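Local atomic coordinates of DUF4621 domain-containing protein (Parabacteroides distasonis, PDB entry 4H3W), a protein that is of unknown function but is probably secreted and is built from two beta-barrel domains. Residues D217-D220 with E221-D225. Numbering follows the deposited sequence. Where two conformers were deposited one is given.
Sequences DAFD and EDFVD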
loop_
_atom_site.group_PDB
_atom_site.type_symbol
_atom_site.label_atom_id
_atom_site.label_comp_id
_atom_site.label_asym_id
_atom_site.label_seq_id
_atom_site.Cartn_x
_atom_site.Cartn_y
_atom_site.Cartn_z
ATOM N N ASP A 217 -25.716 4.432 11.028
ATOM C CA ASP A 217 -26.721 4.926 11.972
ATOM C C ASP A 217 -26.130 5.892 13.015
ATOM O O ASP A 217 -26.398 5.806 14.193
ATOM C CB ASP A 217 -27.429 3.729 12.625
ATOM C CG ASP A 217 -28.208 2.915 11.613
ATOM O OD1 ASP A 217 -28.896 3.529 10.772
ATOM O OD2 ASP A 217 -28.125 1.678 11.655
ATOM N N ALA A 218 -25.359 6.846 12.529
ATOM C CA ALA A 218 -24.825 7.910 13.372
ATOM C C ALA A 218 -25.934 8.803 13.891
ATOM O O ALA A 218 -25.860 9.313 15.000
ATOM C CB ALA A 218 -23.805 8.733 12.580
ATOM N N PHE A 219 -26.969 8.989 13.083
ATOM C CA PHE A 219 -28.102 9.825 13.431
ATOM C C PHE A 219 -29.370 9.008 13.322
ATOM O O PHE A 219 -29.573 8.310 12.325
ATOM C CB PHE A 219 -28.202 10.980 12.480
ATOM C CG PHE A 219 -26.913 11.728 12.326
ATOM C CD1 PHE A 219 -26.570 12.713 13.224
ATOM C CD2 PHE A 219 -26.041 11.424 11.285
ATOM C CE1 PHE A 219 -25.393 13.434 13.057
ATOM C CE2 PHE A 219 -24.838 12.122 11.128
ATOM C CZ PHE A 219 -24.518 13.128 12.025
ATOM N N ASP A 220 -30.230 9.105 14.330
ATOM C CA ASP A 220 -31.468 8.344 14.382
ATOM C C ASP A 220 -32.612 9.144 13.763
ATOM O O ASP A 220 -32.791 10.316 14.086
ATOM C CB ASP A 220 -31.791 8.027 15.833
ATOM C CG ASP A 220 -32.848 6.955 15.982
ATOM O OD1 ASP A 220 -33.965 7.071 15.421
ATOM O OD2 ASP A 220 -32.566 6.011 16.731
ATOM N N GLU A 221 -33.390 8.526 12.883
ATOM C CA GLU A 221 -34.499 9.221 12.260
ATOM C C GLU A 221 -35.461 9.807 13.308
ATOM O O GLU A 221 -36.164 10.765 13.036
ATOM C CB GLU A 221 -35.250 8.282 11.285
ATOM C CG GLU A 221 -35.889 7.077 11.963
ATOM C CD GLU A 221 -36.650 6.167 10.996
ATOM O OE1 GLU A 221 -36.718 6.471 9.785
ATOM O OE2 GLU A 221 -37.175 5.137 11.453
ATOM N N ASP A 222 -35.523 9.223 14.497
ATOM C CA ASP A 222 -36.509 9.672 15.500
ATOM C C ASP A 222 -36.104 10.933 16.236
ATOM O O ASP A 222 -36.892 11.445 17.041
ATOM C CB ASP A 222 -36.785 8.568 16.541
ATOM C CG ASP A 222 -37.505 7.377 15.952
ATOM O OD1 ASP A 222 -38.263 7.561 14.969
ATOM O OD2 ASP A 222 -37.310 6.266 16.489
ATOM N N PHE A 223 -34.886 11.417 15.994
ATOM C CA PHE A 223 -34.385 12.604 16.713
ATOM C C PHE A 223 -33.943 13.736 15.775
ATOM O O PHE A 223 -33.893 14.877 16.210
ATOM C CB PHE A 223 -33.276 12.235 17.764
ATOM C CG PHE A 223 -31.847 12.071 17.237
ATOM C CD1 PHE A 223 -31.159 13.080 16.563
ATOM C CD2 PHE A 223 -31.147 10.903 17.532
ATOM C CE1 PHE A 223 -29.849 12.884 16.144
ATOM C CE2 PHE A 223 -29.845 10.706 17.121
ATOM C CZ PHE A 223 -29.197 11.692 16.422
ATOM N N VAL A 224 -33.673 13.439 14.502
ATOM C CA VAL A 224 -33.111 14.464 13.589
ATOM C C VAL A 224 -33.979 15.687 13.415
ATOM O O VAL A 224 -33.447 16.778 13.293
ATOM C CB VAL A 224 -32.803 13.892 12.175
ATOM C CG1 VAL A 224 -31.651 12.903 12.280
ATOM C CG2 VAL A 224 -34.061 13.288 11.529
ATOM N N ASP A 225 -35.297 15.523 13.375
ATOM C CA ASP A 225 -36.181 16.666 13.144
ATOM C C ASP A 225 -36.079 17.655 14.284
ATOM O O ASP A 225 -36.050 18.866 14.057
ATOM C CB ASP A 225 -37.642 16.226 12.962
ATOM C CG ASP A 225 -37.890 15.559 11.622
ATOM O OD1 ASP A 225 -37.004 15.596 10.735
ATOM O OD2 ASP A 225 -38.980 14.989 11.445
HETATM O O HOH W 1 -34.954 5.192 17.878
#
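Asp-220 bends the chain onto Phe-223 and Val-224 with an Asx motif: its carboxylate and its carbonyl both accept backbone N-H groups from the residues that follow. On the side-chain half, Asp-222 N reaches Asp-220 OD1 at 2.8 Å in a nearly straight Asx-turn bond, arriving on the anti side of the carboxylate. With CG anti to its own nitrogen (chi1 -165°), Asp-220 turns OD1 forward over the turn instead of back along 217-219. On the main-chain half, a type I turn closes with Phe-223 N on Asp-220 O at 3.0 Å. Val-224 N shares this oxygen through a more bent, longer bond of 3.3 Å, so two donors grip one carbonyl just where helix 224-227 begins.

The Phe-223 ring, in the one of its two modelled conformers given here, leans back over that same turn, and its edge atom CD2 lies 3.4 Å from Asp-220 CB. Asp-220 O lies over one of its faces, displaced toward the rim, and Phe-223 CZ comes to 3.7 Å from Phe-219 CA. Beside it, Val-224 CG1 meets Phe-219 CB at 4.0 Å. Beyond CB the Phe-219 side chain leads away from the turn and packs on Leu-22, Met-289, Ala-292 and Ile-295, while its backbone is hydrogen-bonded to that of Arg-293; the loop after strand 208-215 is thus tied to the start of strand 294-302.

On the outer side two carboxylates crowd together, which would probably raise their proton affinity slightly. Water 1 spans them, donating to Asp-220 OD2 at 2.8 Å and to Asp-222 OD2 at 2.9 Å.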